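Local coordinates for galactonate dehydratase (Zobellia galactanivorans, PDB 5OLC), which belongs to the mandelate racemase/muconate lactonizing enzyme group of the enolase superfamily, joining a capping N-terminal domain to a TIM-barrel-like C-terminal domain, at residues I201-N204 against H205-Y209; T341-A344 against L345-E348; W86-M89 against Y90-M94; V62-S65 against G66-F70. All coordinates share one frame; numbering follows the deposited sequence.

Contact 1: I201-N204 against H205-Y209; sequences IDSN and HAYCY
Asn204 and His205 both have positive phi angles (71° and 45°), so the chain turns sharply where strand 198-202 gives out and brings Ala206 and Tyr207 round to Ser203. Ser203 stands at the inside of this turn. Its OG is anti to the backbone N (chi1 164°), which points the hydroxyl at the returning chain, where it accepts a weak hydrogen bond from Ala206 N (Ala206 N to Ser203 OG 3.1 Å). The same oxygen approaches the Tyr207 ring obliquely, Ser203 OG lying 3.3 Å from Tyr207 CD2, while the methyl of Ala206 packs on the Ser203 carbonyl (Ala206 CB to Ser203 O 3.2 Å). The His205 imidazole has Asn204 O over one face. Its NE2 is hydrogen-bonded to Asp95 of a second subunit, and ND1 makes a weak bond to Glu229, so the ring is held chiefly through NE2. Tyr207 OH is fixed by Asp182 and the backbone N of Gly178. The turn lies in the loop leading from strand 198-202 of the barrel to helix 209-219, with Cys208 as N-cap of that helix. Asp202, last residue of the strand, touches Glu228, at the end of the next strand, and Glu254, just beyond the end of strand 250-252, a grouping consistent with the metal-binding carboxylates of enolase relatives.

Contact 2: T341-A344 against L345-E348; sequences TENA and LRDE
Asn343 and Arg346 lie against each other at a slant, the amide and guanidinium planes turned 60° apart, with Asn343 CB over one face of the guanidinium (Asn343 CB to Arg346 NE 3.7 Å). Further back, Arg346 CB packs on the amide carbon (Arg346 CB to Asn343 CG 3.5 Å), so the asparagine touches both the base and the head of the arginine. This placement serves a helix cap. Asn343 holds CG opposite its own N (chi1 -158°) and turns OD1 back over the first turn of helix 344-349, where it accepts from Arg346 N at 3.1 Å and, weakly, from Leu345 N. The Arg346 N donor sits above the amide carbonyl plane, 70° out of it. One backbone N-H is thereby capped well and a second only weakly, before the helical bond from Asp347 N to Asn343 O (3.0 Å) takes over. Arg346, bent at both chi2 and chi3, doubles back toward the preceding loop, crossing Thr341 at about a right angle. NH2 gives a weak hydrogen bond to the Thr341 carbonyl (Arg346 NH2 to Thr341 O 2.7 Å), and NH1 forms a salt bridge with the next residue (Arg346 NH1 to Asp347 OD2 2.8 Å). Glu348 leans over Ala344, its OE2 3.6 Å from Ala344 CB, while its OE1 is bonded to Tyr381 of helix 375-381. The short helix follows strand 337-339: Leu345 faces strands 11-22 and 36-46 of the N-terminal domain, and Arg346 rests on Trp309 and Ile312 of helix 309-321.

Contact 3: W86-M89 against Y90-M94; sequences WQEM and YRRSM
The last turns of helix 82-93, in the N-terminal domain, pair Trp86 with Tyr90 and Glu88 with Arg92, each one helical turn apart. The two aromatic planes are nearly parallel (14°) yet slid so far that they barely overlap, with 5.6 Å between the centroids of the Trp86 six-membered ring and the Tyr90 ring. Contact is made instead by the far rim of the indole against the start of the tyrosine side chain, Trp86 CZ3 lying 3.6 Å from Tyr90 CB and 3.8 Å from Tyr90 CD1. Met94 CB lies over one face of the tyrosine ring, offset toward its rim. This aromatic side is where the helix meets the barrel domain of the enolase-type fold: Trp86 NE1 is bonded to the carbonyl of Gly282, and both side chains touch Leu258 of helix 258-267. Tyr90 also packs on Glu234 of a second subunit. Elsewhere on the helix Glu88, bent at chi2, presents a single oxygen to Arg92, which folds back through its own bend at chi2. Two hydrogen bonds within the salt bridge end on that atom: Arg92 NH2 to Glu88 OE1 at 2.8 Å, arriving on the syn side, and Arg92 NE to Glu88 OE1 at 2.9 Å, arriving from above the carboxylate. The carboxylate and guanidinium planes stand 66° apart, so the grip is angled, not a flat two-oxygen fork. Ser93 OG adds a weak hydrogen bond to Met89 O (3.3 Å), a carbonyl that already takes the helical bond from Ser93 N.

Contact 4: V62-S65 against G66-F70; sequences VIKS and GIDFF
Asp68 reaches back along helix 60-70 to Lys64, and each of its atoms meets something on the preceding turn. Its CB rests on the Ser65 carbonyl (Asp68 CB to Ser65 O 3.3 Å). Because CG is anti to the carbonyl carbon (chi1 -67°), the carboxylate swings over the Lys64 backbone, with Asp68 CG 3.2 Å from Lys64 O. OD1 lies near the Lys64 carbonyl, to which it is not bonded, and beside the lysine chain, 3.6 Å from Lys64 CE. OD2 uses its syn lone pair to take the ammonium group, closing a salt bridge of 3.1 Å between Asp68 OD2 and Lys64 NZ. Lys64 gets there by bending at chi2 and chi3, its side chain crossing that of the aspartate obliquely; along the way it packs on Pro16, Val18 and Cys40 of the N-terminal sheet. Helix 60-70 packs on the three-stranded antiparallel sheet that, as in other enolase relatives, forms the N-terminal domain together with a group of helices. On the side facing the sheet are Ile63 and Ile67, one turn apart, touching by branch ends: Ile63 CG2 lies 3.9 Å from Ile67 CD1, and both side chains press on Cys40. The backbone bond beneath them joins Ile67 N to Ile63 O at 3.0 Å. Ser65 looks another way, its OG bonded to Ala61 O and to OG of Ser65 in a second subunit. At the end of the helix Phe69 CD2 stands 3.6 Å above the ring plane of Phe70, toward its rim, while the Phe69 ring forms an edge-to-face pair with Phe73.

Along the chain the order is contact 4, contact 3, contact 1, contact 2. The first two belong to the N-terminal domain, on successive helices 60-70 and 82-93; their centres are 13 Å apart and they touch, Phe70 packing on Met89 and Ser93. Contact 1 runs off the end of strand 198-202 and contact 2 follows strand 337-339, both of the barrel, their centres 26 Å apart with about 10 Å between nearest atoms. Contact 2 nevertheless packs on the N-terminal sheet that contact 4 also lies on, although those two do not touch. Within one chain contacts 1 and 3 are 33 Å apart between centres, yet assembly brings 205-209 against 90-94 of a second subunit, tying barrel loop to N-terminal domain.

Contact 1: I201-N204 against H205-Y209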
loop_
_atom_site.group_PDB
_atom_site.type_symbol
_atom_site.label_atom_id
_atom_site.label_comp_id
_atom_site.label_asym_id
_atom_site.label_seq_id
_atom_site.Cartn_x
_atom_site.Cartn_y
_atom_site.Cartn_z
ATOM N N ILE A 201 3.432 -23.953 -23.773
ATOM C CA ILE A 201 3.005 -23.055 -24.852
ATOM C C ILE A 201 3.733 -21.691 -24.776
ATOM O O ILE A 201 3.934 -21.160 -23.682
ATOM C CB ILE A 201 1.455 -22.918 -24.942
ATOM C CG1 ILE A 201 0.831 -22.424 -23.620
ATOM C CG2 ILE A 201 0.836 -24.247 -25.369
ATOM C CD1 ILE A 201 -0.521 -21.738 -23.736
ATOM N N ASP A 202 4.156 -21.156 -25.940
ATOM C CA ASP A 202 4.870 -19.884 -26.045
ATOM C C ASP A 202 4.176 -18.945 -27.032
ATOM O O ASP A 202 4.168 -19.203 -28.237
ATOM C CB ASP A 202 6.340 -20.122 -26.434
ATOM C CG ASP A 202 7.214 -18.877 -26.558
ATOM O OD1 ASP A 202 6.817 -17.801 -26.029
ATOM O OD2 ASP A 202 8.308 -18.979 -27.163
ATOM N N SER A 203 3.605 -17.847 -26.511
ATOM C CA SER A 203 2.883 -16.850 -27.296
ATOM C C SER A 203 3.799 -15.934 -28.085
ATOM O O SER A 203 3.500 -15.640 -29.239
ATOM C CB SER A 203 1.973 -16.019 -26.395
ATOM O OG SER A 203 1.525 -14.831 -27.028
ATOM N N ASN A 204 4.907 -15.476 -27.457
ATOM C CA ASN A 204 5.870 -14.489 -27.970
ATOM C C ASN A 204 5.166 -13.140 -27.962
ATOM O O ASN A 204 5.143 -12.444 -28.982
ATOM C CB ASN A 204 6.421 -14.820 -29.379
ATOM C CG ASN A 204 6.821 -16.254 -29.588
ATOM O OD1 ASN A 204 6.223 -16.985 -30.395
ATOM N ND2 ASN A 204 7.863 -16.677 -28.882
ATOM N N HIS A 205 4.544 -12.792 -26.798
ATOM C CA HIS A 205 3.764 -11.565 -26.520
ATOM C C HIS A 205 2.769 -11.201 -27.661
ATOM O O HIS A 205 2.376 -10.036 -27.804
ATOM C CB HIS A 205 4.663 -10.364 -26.130
ATOM C CG HIS A 205 6.074 -10.473 -26.603
ATOM N ND1 HIS A 205 7.009 -11.205 -25.898
ATOM C CD2 HIS A 205 6.643 -10.001 -27.732
ATOM C CE1 HIS A 205 8.123 -11.136 -26.605
ATOM N NE2 HIS A 205 7.952 -10.417 -27.716
ATOM N N ALA A 206 2.338 -12.232 -28.435
ATOM C CA ALA A 206 1.398 -12.144 -29.555
ATOM C C ALA A 206 -0.059 -12.070 -29.070
ATOM O O ALA A 206 -0.981 -12.010 -29.891
ATOM C CB ALA A 206 1.590 -13.332 -30.485
ATOM N N TYR A 207 -0.262 -12.043 -27.743
ATOM C CA TYR A 207 -1.585 -11.958 -27.143
ATOM C C TYR A 207 -1.702 -10.869 -26.084
ATOM O O TYR A 207 -0.704 -10.457 -25.491
ATOM C CB TYR A 207 -2.016 -13.316 -26.570
ATOM C CG TYR A 207 -2.353 -14.351 -27.619
ATOM C CD1 TYR A 207 -3.463 -14.201 -28.442
ATOM C CD2 TYR A 207 -1.599 -15.511 -27.748
ATOM C CE1 TYR A 207 -3.796 -15.164 -29.389
ATOM C CE2 TYR A 207 -1.929 -16.490 -28.685
ATOM C CZ TYR A 207 -3.025 -16.306 -29.508
ATOM O OH TYR A 207 -3.347 -17.245 -30.450
ATOM N N CYS A 208 -2.938 -10.391 -25.877
ATOM C CA CYS A 208 -3.310 -9.387 -24.884
ATOM C C CYS A 208 -3.976 -10.136 -23.739
ATOM O O CYS A 208 -4.356 -11.293 -23.920
ATOM C CB CYS A 208 -4.248 -8.342 -25.489
ATOM S SG CYS A 208 -3.681 -7.657 -27.071
ATOM N N TYR A 209 -4.121 -9.494 -22.568
ATOM C CA TYR A 209 -4.715 -10.115 -21.385
ATOM C C TYR A 209 -6.014 -10.903 -21.657
ATOM O O TYR A 209 -6.105 -12.046 -21.220
ATOM C CB TYR A 209 -4.921 -9.099 -20.250
ATOM C CG TYR A 209 -5.587 -9.699 -19.031
ATOM C CD1 TYR A 209 -4.989 -10.742 -18.325
ATOM C CD2 TYR A 209 -6.829 -9.244 -18.596
ATOM C CE1 TYR A 209 -5.615 -11.324 -17.227
ATOM C CE2 TYR A 209 -7.457 -9.807 -17.487
ATOM C CZ TYR A 209 -6.844 -10.844 -16.803
ATOM O OH TYR A 209 -7.457 -11.403 -15.714
#

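Contact 2: T341-A344 against L345-E348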
loop_
_atom_site.group_PDB
_atom_site.type_symbol
_atom_site.label_atom_id
_atom_site.label_comp_id
_atom_site.label_asym_id
_atom_site.label_seq_id
_atom_site.Cartn_x
_atom_site.Cartn_y
_atom_site.Cartn_z
ATOM N N THR A 341 15.267 -26.824 -33.817
ATOM C CA THR A 341 14.962 -26.359 -35.173
ATOM C C THR A 341 16.192 -26.509 -36.091
ATOM O O THR A 341 17.256 -26.967 -35.648
ATOM C CB THR A 341 14.436 -24.900 -35.143
ATOM O OG1 THR A 341 15.456 -24.029 -34.653
ATOM C CG2 THR A 341 13.152 -24.741 -34.324
ATOM N N GLU A 342 16.039 -26.118 -37.373
ATOM C CA GLU A 342 17.114 -26.174 -38.360
ATOM C C GLU A 342 18.082 -25.025 -38.112
ATOM O O GLU A 342 17.693 -23.855 -38.197
ATOM C CB GLU A 342 16.549 -26.141 -39.790
ATOM C CG GLU A 342 16.333 -27.525 -40.381
ATOM C CD GLU A 342 15.013 -28.216 -40.082
ATOM O OE1 GLU A 342 14.199 -28.367 -41.023
ATOM O OE2 GLU A 342 14.835 -28.695 -38.938
ATOM N N ASN A 343 19.329 -25.368 -37.752
ATOM C CA ASN A 343 20.355 -24.371 -37.469
ATOM C C ASN A 343 21.752 -24.857 -37.804
ATOM O O ASN A 343 22.390 -25.576 -37.029
ATOM C CB ASN A 343 20.260 -23.861 -36.033
ATOM C CG ASN A 343 20.895 -22.514 -35.797
ATOM O OD1 ASN A 343 21.805 -22.067 -36.507
ATOM N ND2 ASN A 343 20.479 -21.880 -34.716
ATOM N N ALA A 344 22.227 -24.434 -38.974
ATOM C CA ALA A 344 23.545 -24.762 -39.475
ATOM C C ALA A 344 24.621 -23.983 -38.720
ATOM O O ALA A 344 25.723 -24.493 -38.580
ATOM C CB ALA A 344 23.623 -24.470 -40.963
ATOM N N LEU A 345 24.321 -22.775 -38.215
ATOM C CA LEU A 345 25.319 -21.982 -37.476
ATOM C C LEU A 345 25.590 -22.582 -36.107
ATOM O O LEU A 345 26.718 -22.543 -35.613
ATOM C CB LEU A 345 24.878 -20.535 -37.349
ATOM C CG LEU A 345 24.318 -19.958 -38.619
ATOM C CD1 LEU A 345 22.960 -19.420 -38.388
ATOM C CD2 LEU A 345 25.235 -18.930 -39.214
ATOM N N ARG A 346 24.549 -23.171 -35.513
ATOM C CA ARG A 346 24.632 -23.842 -34.227
ATOM C C ARG A 346 25.323 -25.199 -34.381
ATOM O O ARG A 346 26.233 -25.498 -33.610
ATOM C CB ARG A 346 23.221 -23.985 -33.624
ATOM C CG ARG A 346 23.087 -24.906 -32.418
ATOM C CD ARG A 346 22.213 -26.099 -32.739
ATOM N NE ARG A 346 20.821 -25.699 -32.923
ATOM C CZ ARG A 346 19.853 -26.503 -33.342
ATOM N NH1 ARG A 346 20.110 -27.778 -33.619
ATOM N NH2 ARG A 346 18.619 -26.047 -33.474
ATOM N N ASP A 347 24.916 -26.005 -35.377
ATOM C CA ASP A 347 25.461 -27.348 -35.543
ATOM C C ASP A 347 26.783 -27.443 -36.350
ATOM O O ASP A 347 27.524 -28.412 -36.158
ATOM C CB ASP A 347 24.390 -28.283 -36.108
ATOM C CG ASP A 347 23.293 -28.572 -35.095
ATOM O OD1 ASP A 347 23.627 -28.918 -33.933
ATOM O OD2 ASP A 347 22.106 -28.447 -35.455
ATOM N N GLU A 348 27.114 -26.441 -37.184
ATOM C CA GLU A 348 28.349 -26.481 -37.974
ATOM C C GLU A 348 29.444 -25.549 -37.454
ATOM O O GLU A 348 30.581 -25.989 -37.329
ATOM C CB GLU A 348 28.079 -26.208 -39.467
ATOM C CG GLU A 348 27.221 -27.249 -40.168
ATOM C CD GLU A 348 26.810 -26.927 -41.595
ATOM O OE1 GLU A 348 27.632 -26.341 -42.339
ATOM O OE2 GLU A 348 25.678 -27.299 -41.983
#

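Contact 3: W86-M89 against Y90-M94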
loop_
_atom_site.group_PDB
_atom_site.type_symbol
_atom_site.label_atom_id
_atom_site.label_comp_id
_atom_site.label_asym_id
_atom_site.label_seq_id
_atom_site.Cartn_x
_atom_site.Cartn_y
_atom_site.Cartn_z
ATOM N N TRP A 86 33.274 -6.304 -16.222
ATOM C CA TRP A 86 31.810 -6.159 -16.269
ATOM C C TRP A 86 31.421 -4.805 -15.735
ATOM O O TRP A 86 30.666 -4.099 -16.392
ATOM C CB TRP A 86 31.111 -7.269 -15.482
ATOM C CG TRP A 86 29.695 -7.507 -15.880
ATOM C CD1 TRP A 86 29.223 -8.533 -16.641
ATOM C CD2 TRP A 86 28.551 -6.731 -15.499
ATOM N NE1 TRP A 86 27.858 -8.414 -16.803
ATOM C CE2 TRP A 86 27.420 -7.327 -16.102
ATOM C CE3 TRP A 86 28.371 -5.573 -14.715
ATOM C CZ2 TRP A 86 26.132 -6.817 -15.941
ATOM C CZ3 TRP A 86 27.100 -5.039 -14.594
ATOM C CH2 TRP A 86 25.997 -5.662 -15.197
ATOM N N GLN A 87 31.995 -4.404 -14.600
ATOM C CA GLN A 87 31.739 -3.096 -14.012
ATOM C C GLN A 87 32.285 -1.926 -14.849
ATOM O O GLN A 87 31.696 -0.842 -14.826
ATOM C CB GLN A 87 32.242 -3.041 -12.563
ATOM C CG GLN A 87 31.245 -3.626 -11.564
ATOM C CD GLN A 87 29.950 -2.837 -11.498
ATOM O OE1 GLN A 87 29.914 -1.669 -11.078
ATOM N NE2 GLN A 87 28.863 -3.450 -11.950
ATOM N N GLU A 88 33.383 -2.140 -15.596
ATOM C CA GLU A 88 33.935 -1.097 -16.471
ATOM C C GLU A 88 32.949 -0.874 -17.625
ATOM O O GLU A 88 32.529 0.257 -17.855
ATOM C CB GLU A 88 35.346 -1.469 -16.979
ATOM C CG GLU A 88 35.928 -0.512 -18.015
ATOM C CD GLU A 88 36.438 0.858 -17.591
ATOM O OE1 GLU A 88 36.954 1.573 -18.480
ATOM O OE2 GLU A 88 36.344 1.220 -16.393
ATOM N N MET A 89 32.521 -1.975 -18.287
ATOM C CA MET A 89 31.550 -1.990 -19.376
ATOM C C MET A 89 30.247 -1.378 -18.930
ATOM O O MET A 89 29.659 -0.624 -19.685
ATOM C CB MET A 89 31.310 -3.426 -19.849
ATOM C CG MET A 89 32.466 -4.017 -20.632
ATOM S SD MET A 89 31.942 -5.564 -21.386
ATOM C CE MET A 89 32.164 -6.685 -20.064
ATOM N N TYR A 90 29.800 -1.682 -17.697
ATOM C CA TYR A 90 28.573 -1.114 -17.121
ATOM C C TYR A 90 28.738 0.386 -16.938
ATOM O O TYR A 90 27.969 1.122 -17.531
ATOM C CB TYR A 90 28.172 -1.795 -15.805
ATOM C CG TYR A 90 26.845 -1.300 -15.261
ATOM C CD1 TYR A 90 25.638 -1.784 -15.761
ATOM C CD2 TYR A 90 26.795 -0.349 -14.246
ATOM C CE1 TYR A 90 24.414 -1.326 -15.270
ATOM C CE2 TYR A 90 25.579 0.133 -13.764
ATOM C CZ TYR A 90 24.392 -0.370 -14.266
ATOM O OH TYR A 90 23.196 0.087 -13.761
ATOM N N ARG A 91 29.770 0.850 -16.188
ATOM C CA ARG A 91 30.050 2.285 -15.997
ATOM C C ARG A 91 30.056 3.054 -17.328
ATOM O O ARG A 91 29.523 4.161 -17.388
ATOM C CB ARG A 91 31.364 2.517 -15.215
ATOM C CG ARG A 91 31.249 2.376 -13.695
ATOM C CD ARG A 91 30.747 3.644 -12.986
ATOM N NE ARG A 91 31.800 4.638 -12.729
ATOM C CZ ARG A 91 31.718 5.616 -11.823
ATOM N NH1 ARG A 91 30.638 5.735 -11.056
ATOM N NH2 ARG A 91 32.724 6.466 -11.662
ATOM N N ARG A 92 30.567 2.424 -18.405
ATOM C CA ARG A 92 30.624 3.018 -19.737
ATOM C C ARG A 92 29.252 3.060 -20.442
ATOM O O ARG A 92 28.915 4.077 -21.057
ATOM C CB ARG A 92 31.663 2.296 -20.635
ATOM C CG ARG A 92 33.115 2.311 -20.152
ATOM C CD ARG A 92 33.892 3.600 -20.402
ATOM N NE ARG A 92 35.203 3.547 -19.749
ATOM C CZ ARG A 92 36.228 4.356 -20.002
ATOM N NH1 ARG A 92 36.123 5.306 -20.922
ATOM N NH2 ARG A 92 37.373 4.208 -19.351
ATOM N N SER A 93 28.472 1.955 -20.366
ATOM C CA SER A 93 27.202 1.815 -21.096
ATOM C C SER A 93 25.898 2.258 -20.393
ATOM O O SER A 93 24.960 2.591 -21.106
ATOM C CB SER A 93 27.017 0.380 -21.577
ATOM O OG SER A 93 26.523 -0.471 -20.557
ATOM N N MET A 94 25.816 2.208 -19.045
ATOM C CA MET A 94 24.649 2.534 -18.190
ATOM C C MET A 94 23.742 3.704 -18.695
ATOM O O MET A 94 22.521 3.521 -18.771
ATOM C CB MET A 94 25.123 2.795 -16.747
ATOM C CG MET A 94 24.031 3.212 -15.787
ATOM S SD MET A 94 24.354 4.864 -15.143
ATOM C CE MET A 94 25.761 4.528 -14.074
#

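Contact 4: V62-S65 against G66-F70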
loop_
_atom_site.group_PDB
_atom_site.type_symbol
_atom_site.label_atom_id
_atom_site.label_comp_id
_atom_site.label_asym_id
_atom_site.label_seq_id
_atom_site.Cartn_x
_atom_site.Cartn_y
_atom_site.Cartn_z
ATOM N N VAL A 62 24.231 -5.246 -34.790
ATOM C CA VAL A 62 24.072 -4.198 -33.778
ATOM C C VAL A 62 24.865 -4.582 -32.546
ATOM O O VAL A 62 25.465 -3.708 -31.905
ATOM C CB VAL A 62 22.598 -3.902 -33.420
ATOM C CG1 VAL A 62 22.437 -2.450 -32.981
ATOM C CG2 VAL A 62 21.675 -4.207 -34.591
ATOM N N ILE A 63 24.869 -5.898 -32.220
ATOM C CA ILE A 63 25.621 -6.447 -31.086
ATOM C C ILE A 63 27.132 -6.358 -31.384
ATOM O O ILE A 63 27.930 -6.017 -30.503
ATOM C CB ILE A 63 25.126 -7.894 -30.733
ATOM C CG1 ILE A 63 23.742 -7.848 -30.036
ATOM C CG2 ILE A 63 26.137 -8.681 -29.869
ATOM C CD1 ILE A 63 22.908 -9.008 -30.305
ATOM N N LYS A 64 27.490 -6.632 -32.647
ATOM C CA LYS A 64 28.845 -6.635 -33.144
ATOM C C LYS A 64 29.491 -5.253 -33.000
ATOM O O LYS A 64 30.678 -5.156 -32.706
ATOM C CB LYS A 64 28.830 -7.086 -34.597
ATOM C CG LYS A 64 30.154 -7.675 -35.080
ATOM C CD LYS A 64 30.740 -6.881 -36.231
ATOM C CE LYS A 64 31.896 -6.014 -35.802
ATOM N NZ LYS A 64 32.340 -5.111 -36.901
ATOM N N SER A 65 28.711 -4.190 -33.177
ATOM C CA SER A 65 29.221 -2.829 -33.039
ATOM C C SER A 65 29.359 -2.489 -31.568
ATOM O O SER A 65 30.215 -1.674 -31.204
ATOM C CB SER A 65 28.285 -1.841 -33.724
ATOM O OG SER A 65 28.205 -2.156 -35.101
ATOM N N GLY A 66 28.491 -3.109 -30.753
ATOM C CA GLY A 66 28.470 -2.949 -29.307
ATOM C C GLY A 66 29.776 -3.422 -28.720
ATOM O O GLY A 66 30.428 -2.660 -27.999
ATOM N N ILE A 67 30.203 -4.665 -29.104
ATOM C CA ILE A 67 31.470 -5.268 -28.678
ATOM C C ILE A 67 32.614 -4.312 -29.051
ATOM O O ILE A 67 33.442 -4.000 -28.183
ATOM C CB ILE A 67 31.657 -6.673 -29.272
ATOM C CG1 ILE A 67 30.667 -7.667 -28.641
ATOM C CG2 ILE A 67 33.102 -7.141 -29.098
ATOM C CD1 ILE A 67 30.074 -8.667 -29.572
ATOM N N ASP A 68 32.598 -3.785 -30.312
ATOM C CA ASP A 68 33.564 -2.808 -30.829
ATOM C C ASP A 68 33.627 -1.545 -29.962
ATOM O O ASP A 68 34.683 -0.902 -29.893
ATOM C CB ASP A 68 33.207 -2.402 -32.263
ATOM C CG ASP A 68 33.317 -3.464 -33.350
ATOM O OD1 ASP A 68 33.803 -4.578 -33.056
ATOM O OD2 ASP A 68 32.943 -3.166 -34.505
ATOM N N PHE A 69 32.485 -1.181 -29.320
ATOM C CA PHE A 69 32.403 -0.008 -28.448
ATOM C C PHE A 69 33.217 -0.198 -27.179
ATOM O O PHE A 69 33.944 0.715 -26.793
ATOM C CB PHE A 69 30.937 0.385 -28.140
ATOM C CG PHE A 69 30.802 1.446 -27.067
ATOM C CD1 PHE A 69 31.040 2.790 -27.355
ATOM C CD2 PHE A 69 30.460 1.101 -25.766
ATOM C CE1 PHE A 69 30.941 3.763 -26.354
ATOM C CE2 PHE A 69 30.355 2.074 -24.773
ATOM C CZ PHE A 69 30.600 3.397 -25.072
ATOM N N PHE A 70 33.098 -1.382 -26.549
ATOM C CA PHE A 70 33.804 -1.731 -25.309
ATOM C C PHE A 70 35.221 -2.196 -25.525
ATOM O O PHE A 70 36.007 -2.166 -24.572
ATOM C CB PHE A 70 33.059 -2.825 -24.522
ATOM C CG PHE A 70 31.636 -2.483 -24.151
ATOM C CD1 PHE A 70 31.359 -1.430 -23.283
ATOM C CD2 PHE A 70 30.572 -3.226 -24.656
ATOM C CE1 PHE A 70 30.052 -1.112 -22.950
ATOM C CE2 PHE A 70 29.263 -2.910 -24.318
ATOM C CZ PHE A 70 29.012 -1.860 -23.462
#